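Local coordinates for protein endoglucanase (Clostridium thermocellum, PDB 2C4X) that recognises beta-glucan chains and xyloglucan through its beta-sandwich CBM44 module, which with a PKD domain ends a probable cellulosomal cellulase, at residues T189-T200 with L217-P228. The protein carries 1 engineered substitution. Residues are numbered along the deposited sequence; the frame is centred on the assembly and turned at random.
Sequences TPDWSEVLWNST and LTLPEDVDPTWP
The indole of Trp227 is the main apolar surface between 189-200 and 217-228. The methyl CG2 of Thr189 lies over one face in a CH-pi contact, 3.9 Å from the centroid of the six-membered ring and 26° off its normal; CB of Asp224, in the same turn as Trp227, lies over the rim of the opposite face. At the far end of the indole, Glu194 CB approaches CH2 at 3.8 Å, and Leu196 CG meets CZ3 at 3.7 Å. With CG of Leu196 beside its backbone N (chi1 -51°), CD1 also reaches Val223 CG2. A broad, flat tryptophan suits this place, since one ring serves three residues. Pro190 and Pro228 extend the apolar contact, their side chains crossing at about a right angle, with the two CD atoms 3.9 Å apart.

Toward the strands, Asn198 sets OD1 3.2 Å from Pro220 CD, while its ND2 donates to Ile185 O on the adjacent strand 178-187. Leu217 CD1 packs 3.5 Å from Thr200 OG1, a hydroxyl bonded to Thr216 O.

Two Asx turns shape the loops. Asp191 OD1 accepts from Thr189 OG1 and from both OG and N of Ser193; Asp224 OD1 takes Thr226 OG1 (2.6 Å) and N from the same side of its carboxylate plane. Aspartate is short enough to bond the chain two residues on.

Strands 198-203 and 211-218 are outermost in the two opposed sheets of the CBM44 beta-sandwich. Across this border the segments meet by apolar and van der Waals contacts, whereas the Asx-turn bonds stay within each loop and the Asn198 amide is tied to its own sheet, so the fit probably rests on side-chain shape.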
ATOM      1  N   THR A 189     -22.096   3.822 -18.620  1.00 34.59           N
ATOM      2  CA  THR A 189     -22.173   4.344 -19.969  1.00 35.06           C
ATOM      3  C   THR A 189     -22.196   5.885 -19.889  1.00 35.34           C
ATOM      4  O   THR A 189     -22.670   6.451 -18.893  1.00 35.09           O
ATOM      5  CB  THR A 189     -23.443   3.847 -20.712  1.00 34.49           C
ATOM      6  OG1 THR A 189     -24.602   4.138 -19.917  1.00 35.53           O
ATOM      7  CG2 THR A 189     -23.374   2.342 -20.994  1.00 34.52           C
ATOM      8  N   PRO A 190     -21.679   6.569 -20.929  1.00 35.99           N
ATOM      9  CA  PRO A 190     -21.691   8.038 -20.941  1.00 36.38           C
ATOM     10  C   PRO A 190     -23.032   8.675 -20.569  1.00 36.84           C
ATOM     11  O   PRO A 190     -23.037   9.693 -19.893  1.00 36.78           O
ATOM     12  CB  PRO A 190     -21.314   8.378 -22.384  1.00 36.20           C
ATOM     13  CG  PRO A 190     -20.432   7.242 -22.795  1.00 36.17           C
ATOM     14  CD  PRO A 190     -21.018   6.022 -22.131  1.00 35.75           C
ATOM     15  N   ASP A 191     -24.148   8.072 -20.986  1.00 37.44           N
ATOM     16  CA  ASP A 191     -25.467   8.615 -20.672  1.00 38.22           C
ATOM     17  C   ASP A 191     -26.110   8.100 -19.363  1.00 38.70           C
ATOM     18  O   ASP A 191     -27.269   8.415 -19.076  1.00 38.85           O
ATOM     19  CB  ASP A 191     -26.419   8.469 -21.875  1.00 37.91           C
ATOM     20  CG  ASP A 191     -26.927   7.042 -22.074  1.00 39.54           C
ATOM     21  OD1 ASP A 191     -26.426   6.095 -21.423  1.00 39.75           O
ATOM     22  OD2 ASP A 191     -27.846   6.872 -22.902  1.00 41.25           O
ATOM     23  N   TRP A 192     -25.344   7.339 -18.572  1.00 39.29           N
ATOM     24  CA  TRP A 192     -25.800   6.725 -17.301  1.00 39.92           C
ATOM     25  C   TRP A 192     -26.961   5.710 -17.396  1.00 40.45           C
ATOM     26  O   TRP A 192     -27.572   5.361 -16.388  1.00 41.71           O
ATOM     27  CB  TRP A 192     -26.099   7.787 -16.227  1.00 40.33           C
ATOM     28  CG  TRP A 192     -24.892   8.582 -15.785  1.00 39.59           C
ATOM     29  CD1 TRP A 192     -24.368   9.683 -16.399  1.00 40.94           C
ATOM     30  CD2 TRP A 192     -24.090   8.361 -14.611  1.00 40.89           C
ATOM     31  NE1 TRP A 192     -23.275  10.148 -15.700  1.00 39.65           N
ATOM     32  CE2 TRP A 192     -23.086   9.359 -14.596  1.00 39.10           C
ATOM     33  CE3 TRP A 192     -24.120   7.415 -13.575  1.00 41.12           C
ATOM     34  CZ2 TRP A 192     -22.115   9.436 -13.590  1.00 40.27           C
ATOM     35  CZ3 TRP A 192     -23.147   7.488 -12.572  1.00 40.35           C
ATOM     36  CH2 TRP A 192     -22.159   8.497 -12.589  1.00 41.24           C
ATOM     37  N   SER A 193     -27.246   5.218 -18.594  1.00 39.95           N
ATOM     38  CA  SER A 193     -28.275   4.199 -18.787  1.00 39.66           C
ATOM     39  C   SER A 193     -27.900   2.847 -18.138  1.00 39.49           C
ATOM     40  O   SER A 193     -28.773   2.053 -17.782  1.00 38.68           O
ATOM     41  CB  SER A 193     -28.530   4.008 -20.278  1.00 39.39           C
ATOM     42  OG  SER A 193     -27.329   3.599 -20.910  1.00 39.80           O
ATOM     43  N   GLU A 194     -26.599   2.596 -17.994  1.00 39.11           N
ATOM     44  CA  GLU A 194     -26.109   1.395 -17.329  1.00 38.71           C
ATOM     45  C   GLU A 194     -25.010   1.777 -16.371  1.00 38.03           C
ATOM     46  O   GLU A 194     -24.078   2.490 -16.741  1.00 37.70           O
ATOM     47  CB  GLU A 194     -25.568   0.375 -18.336  1.00 39.43           C
ATOM     48  CG  GLU A 194     -26.618  -0.132 -19.309  1.00 41.61           C
ATOM     49  CD  GLU A 194     -26.034  -0.978 -20.400  1.00 45.77           C
ATOM     50  OE1 GLU A 194     -25.476  -2.060 -20.096  1.00 49.27           O
ATOM     51  OE2 GLU A 194     -26.141  -0.566 -21.571  1.00 48.48           O
ATOM     52  N   VAL A 195     -25.115   1.276 -15.143  1.00 37.03           N
ATOM     53  CA  VAL A 195     -24.184   1.607 -14.090  1.00 36.02           C
ATOM     54  C   VAL A 195     -23.706   0.311 -13.418  1.00 36.28           C
ATOM     55  O   VAL A 195     -24.509  -0.593 -13.153  1.00 35.58           O
ATOM     56  CB  VAL A 195     -24.870   2.540 -13.071  1.00 36.51           C
ATOM     57  CG1 VAL A 195     -23.951   2.880 -11.923  1.00 34.69           C
ATOM     58  CG2 VAL A 195     -25.389   3.806 -13.762  1.00 35.12           C
ATOM     59  N   LEU A 196     -22.404   0.218 -13.153  1.00 35.94           N
ATOM     60  CA  LEU A 196     -21.864  -0.929 -12.415  1.00 36.79           C
ATOM     61  C   LEU A 196     -21.312  -0.467 -11.087  1.00 36.92           C
ATOM     62  O   LEU A 196     -20.552   0.486 -11.028  1.00 37.47           O
ATOM     63  CB  LEU A 196     -20.757  -1.637 -13.209  1.00 36.88           C
ATOM     64  CG  LEU A 196     -21.061  -2.029 -14.661  1.00 38.37           C
ATOM     65  CD1 LEU A 196     -19.816  -2.671 -15.306  1.00 39.87           C
ATOM     66  CD2 LEU A 196     -22.250  -2.975 -14.752  1.00 38.33           C
ATOM     67  N   TRP A 197     -21.673  -1.163 -10.023  1.00 37.23           N
ATOM     68  CA  TRP A 197     -21.222  -0.785  -8.695  1.00 37.31           C
ATOM     69  C   TRP A 197     -20.202  -1.786  -8.161  1.00 37.56           C
ATOM     70  O   TRP A 197     -20.492  -2.979  -8.034  1.00 37.13           O
ATOM     71  CB  TRP A 197     -22.415  -0.654  -7.755  1.00 37.17           C
ATOM     72  CG  TRP A 197     -22.031  -0.234  -6.365  1.00 37.46           C
ATOM     73  CD1 TRP A 197     -21.941  -1.033  -5.271  1.00 36.56           C
ATOM     74  CD2 TRP A 197     -21.679   1.086  -5.934  1.00 37.06           C
ATOM     75  NE1 TRP A 197     -21.567  -0.297  -4.175  1.00 36.54           N
ATOM     76  CE2 TRP A 197     -21.390   1.009  -4.555  1.00 37.54           C
ATOM     77  CE3 TRP A 197     -21.577   2.325  -6.581  1.00 37.18           C
ATOM     78  CZ2 TRP A 197     -21.009   2.121  -3.807  1.00 37.26           C
ATOM     79  CZ3 TRP A 197     -21.195   3.432  -5.843  1.00 36.89           C
ATOM     80  CH2 TRP A 197     -20.920   3.325  -4.464  1.00 38.00           C
ATOM     81  N   ASN A 198     -18.996  -1.290  -7.895  1.00 37.76           N
ATOM     82  CA  ASN A 198     -17.945  -2.072  -7.242  1.00 38.73           C
ATOM     83  C   ASN A 198     -17.485  -1.329  -6.006  1.00 38.93           C
ATOM     84  O   ASN A 198     -17.159  -0.142  -6.085  1.00 39.20           O
ATOM     85  CB  ASN A 198     -16.765  -2.281  -8.191  1.00 38.48           C
ATOM     86  CG  ASN A 198     -17.200  -2.833  -9.531  1.00 40.01           C
ATOM     87  OD1 ASN A 198     -17.378  -4.036  -9.680  1.00 40.82           O
ATOM     88  ND2 ASN A 198     -17.407  -1.951 -10.505  1.00 39.52           N
ATOM     89  N   SER A 199     -17.459  -2.009  -4.861  1.00 39.04           N
ATOM     90  CA  SER A 199     -17.061  -1.342  -3.624  1.00 39.56           C
ATOM     91  C   SER A 199     -16.473  -2.309  -2.610  1.00 39.78           C
ATOM     92  O   SER A 199     -16.660  -3.521  -2.707  1.00 39.82           O
ATOM     93  CB  SER A 199     -18.248  -0.600  -2.998  1.00 38.80           C
ATOM     94  OG  SER A 199     -19.119  -1.502  -2.342  1.00 39.91           O
ATOM     95  N   THR A 200     -15.771  -1.765  -1.629  1.00 39.90           N
ATOM     96  CA  THR A 200     -15.304  -2.572  -0.513  1.00 40.34           C
ATOM     97  C   THR A 200     -15.970  -2.062   0.762  1.00 40.58           C
ATOM     98  O   THR A 200     -15.509  -1.113   1.399  1.00 40.24           O
ATOM     99  CB  THR A 200     -13.773  -2.598  -0.437  1.00 40.35           C
ATOM    100  OG1 THR A 200     -13.264  -3.079  -1.689  1.00 40.70           O
ATOM    101  CG2 THR A 200     -13.290  -3.532   0.688  1.00 39.78           C
ATOM    102  N   LEU A 217      -9.508  -2.411  -3.476  1.00 41.59           N
ATOM    103  CA  LEU A 217     -10.689  -2.563  -4.316  1.00 41.34           C
ATOM    104  C   LEU A 217     -10.255  -2.958  -5.724  1.00 41.15           C
ATOM    105  O   LEU A 217      -9.376  -2.319  -6.303  1.00 40.73           O
ATOM    106  CB  LEU A 217     -11.468  -1.245  -4.343  1.00 41.17           C
ATOM    107  CG  LEU A 217     -12.631  -1.122  -5.331  1.00 40.99           C
ATOM    108  CD1 LEU A 217     -13.744  -2.083  -4.986  1.00 41.32           C
ATOM    109  CD2 LEU A 217     -13.129   0.290  -5.357  1.00 41.22           C
ATOM    110  N   THR A 218     -10.859  -4.011  -6.269  1.00 41.26           N
ATOM    111  CA  THR A 218     -10.567  -4.429  -7.639  1.00 41.28           C
ATOM    112  C   THR A 218     -11.698  -4.074  -8.601  1.00 41.34           C
ATOM    113  O   THR A 218     -12.869  -4.405  -8.353  1.00 41.94           O
ATOM    114  CB  THR A 218     -10.260  -5.944  -7.722  1.00 41.52           C
ATOM    115  OG1 THR A 218      -9.213  -6.257  -6.806  1.00 41.55           O
ATOM    116  CG2 THR A 218      -9.817  -6.347  -9.128  1.00 41.15           C
ATOM    117  N   LEU A 219     -11.348  -3.382  -9.685  1.00 40.78           N
ATOM    118  CA  LEU A 219     -12.257  -3.234 -10.819  1.00 40.03           C
ATOM    119  C   LEU A 219     -12.227  -4.555 -11.597  1.00 40.08           C
ATOM    120  O   LEU A 219     -11.171  -4.950 -12.079  1.00 39.59           O
ATOM    121  CB  LEU A 219     -11.835  -2.061 -11.718  1.00 39.66           C
ATOM    122  CG  LEU A 219     -12.713  -1.810 -12.958  1.00 39.98           C
ATOM    123  CD1 LEU A 219     -14.109  -1.330 -12.541  1.00 36.48           C
ATOM    124  CD2 LEU A 219     -12.071  -0.813 -13.916  1.00 39.21           C
ATOM    125  N   PRO A 220     -13.377  -5.259 -11.695  1.00 40.25           N
ATOM    126  CA  PRO A 220     -13.392  -6.569 -12.357  1.00 40.32           C
ATOM    127  C   PRO A 220     -12.925  -6.532 -13.815  1.00 40.78           C
ATOM    128  O   PRO A 220     -13.132  -5.538 -14.521  1.00 40.68           O
ATOM    129  CB  PRO A 220     -14.865  -6.991 -12.272  1.00 40.17           C
ATOM    130  CG  PRO A 220     -15.406  -6.224 -11.112  1.00 40.51           C
ATOM    131  CD  PRO A 220     -14.709  -4.896 -11.174  1.00 40.02           C
ATOM    132  N   GLU A 221     -12.311  -7.625 -14.251  1.00 41.36           N
ATOM    133  CA  GLU A 221     -11.753  -7.739 -15.599  1.00 42.50           C
ATOM    134  C   GLU A 221     -12.757  -7.627 -16.759  1.00 42.23           C
ATOM    135  O   GLU A 221     -12.374  -7.267 -17.876  1.00 42.14           O
ATOM    136  CB  GLU A 221     -10.973  -9.047 -15.721  1.00 42.67           C
ATOM    137  CG  GLU A 221      -9.607  -8.849 -16.327  1.00 46.07           C
ATOM    138  CD  GLU A 221      -8.532  -9.631 -15.598  1.00 50.20           C
ATOM    139  OE1 GLU A 221      -8.454 -10.865 -15.806  1.00 52.07           O
ATOM    140  OE2 GLU A 221      -7.760  -9.007 -14.828  1.00 51.03           O
ATOM    141  N   ASP A 222     -14.024  -7.939 -16.498  1.00 42.08           N
ATOM    142  CA  ASP A 222     -15.045  -7.962 -17.557  1.00 42.43           C
ATOM    143  C   ASP A 222     -15.748  -6.621 -17.829  1.00 41.81           C
ATOM    144  O   ASP A 222     -16.633  -6.548 -18.679  1.00 42.19           O
ATOM    145  CB  ASP A 222     -16.071  -9.086 -17.315  1.00 42.78           C
ATOM    146  CG  ASP A 222     -16.873  -8.898 -16.028  1.00 44.46           C
ATOM    147  OD1 ASP A 222     -16.597  -7.955 -15.254  1.00 47.45           O
ATOM    148  OD2 ASP A 222     -17.798  -9.706 -15.792  1.00 47.55           O
ATOM    149  N   VAL A 223     -15.344  -5.576 -17.114  1.00 41.24           N
ATOM    150  CA  VAL A 223     -15.861  -4.223 -17.326  1.00 40.55           C
ATOM    151  C   VAL A 223     -15.418  -3.683 -18.687  1.00 40.38           C
ATOM    152  O   VAL A 223     -14.267  -3.856 -19.080  1.00 40.11           O
ATOM    153  CB  VAL A 223     -15.368  -3.269 -16.201  1.00 40.59           C
ATOM    154  CG1 VAL A 223     -15.709  -1.809 -16.507  1.00 40.32           C
ATOM    155  CG2 VAL A 223     -15.950  -3.683 -14.857  1.00 40.15           C
ATOM    156  N   ASP A 224     -16.326  -3.028 -19.405  1.00 40.16           N
ATOM    157  CA  ASP A 224     -15.971  -2.354 -20.655  1.00 40.07           C
ATOM    158  C   ASP A 224     -14.917  -1.265 -20.378  1.00 39.70           C
ATOM    159  O   ASP A 224     -15.176  -0.329 -19.614  1.00 39.58           O
ATOM    160  CB  ASP A 224     -17.224  -1.768 -21.318  1.00 40.24           C
ATOM    161  CG  ASP A 224     -16.980  -1.294 -22.755  1.00 40.77           C
ATOM    162  OD1 ASP A 224     -15.860  -0.861 -23.087  1.00 41.25           O
ATOM    163  OD2 ASP A 224     -17.932  -1.326 -23.556  1.00 41.19           O
ATOM    164  N   PRO A 225     -13.720  -1.388 -20.996  1.00 39.44           N
ATOM    165  CA  PRO A 225     -12.642  -0.420 -20.727  1.00 39.35           C
ATOM    166  C   PRO A 225     -12.920   1.007 -21.235  1.00 39.26           C
ATOM    167  O   PRO A 225     -12.240   1.943 -20.823  1.00 39.33           O
ATOM    168  CB  PRO A 225     -11.429  -1.024 -21.447  1.00 39.71           C
ATOM    169  CG  PRO A 225     -12.003  -1.910 -22.508  1.00 39.25           C
ATOM    170  CD  PRO A 225     -13.311  -2.422 -21.972  1.00 39.36           C
ATOM    171  N   THR A 226     -13.915   1.165 -22.104  1.00 38.87           N
ATOM    172  CA  THR A 226     -14.238   2.469 -22.684  1.00 38.82           C
ATOM    173  C   THR A 226     -15.232   3.290 -21.845  1.00 38.73           C
ATOM    174  O   THR A 226     -15.410   4.487 -22.090  1.00 38.94           O
ATOM    175  CB  THR A 226     -14.753   2.333 -24.137  1.00 38.90           C
ATOM    176  OG1 THR A 226     -15.952   1.547 -24.157  1.00 39.68           O
ATOM    177  CG2 THR A 226     -13.701   1.652 -25.016  1.00 39.14           C
ATOM    178  N   TRP A 227     -15.864   2.651 -20.856  1.00 37.81           N
ATOM    179  CA  TRP A 227     -16.876   3.312 -20.028  1.00 37.35           C
ATOM    180  C   TRP A 227     -16.217   4.304 -19.094  1.00 37.16           C
ATOM    181  O   TRP A 227     -15.236   3.952 -18.425  1.00 37.07           O
ATOM    182  CB  TRP A 227     -17.654   2.284 -19.200  1.00 37.14           C
ATOM    183  CG  TRP A 227     -18.686   1.498 -19.967  1.00 36.69           C
ATOM    184  CD1 TRP A 227     -18.770   1.342 -21.325  1.00 36.64           C
ATOM    185  CD2 TRP A 227     -19.765   0.741 -19.408  1.00 36.35           C
ATOM    186  NE1 TRP A 227     -19.846   0.545 -21.643  1.00 36.77           N
ATOM    187  CE2 TRP A 227     -20.471   0.160 -20.484  1.00 36.27           C
ATOM    188  CE3 TRP A 227     -20.214   0.508 -18.096  1.00 36.58           C
ATOM    189  CZ2 TRP A 227     -21.603  -0.649 -20.292  1.00 36.83           C
ATOM    190  CZ3 TRP A 227     -21.340  -0.285 -17.906  1.00 36.50           C
ATOM    191  CH2 TRP A 227     -22.023  -0.851 -18.998  1.00 36.85           C
ATOM    192  N   PRO A 228     -16.742   5.548 -19.041  1.00 37.08           N
ATOM    193  CA  PRO A 228     -16.256   6.485 -18.033  1.00 37.00           C
ATOM    194  C   PRO A 228     -16.477   5.911 -16.630  1.00 37.26           C
ATOM    195  O   PRO A 228     -17.370   5.070 -16.436  1.00 37.03           O
ATOM    196  CB  PRO A 228     -17.092   7.748 -18.275  1.00 36.99           C
ATOM    197  CG  PRO A 228     -18.264   7.307 -19.077  1.00 36.81           C
ATOM    198  CD  PRO A 228     -17.786   6.149 -19.895  1.00 37.01           C
TER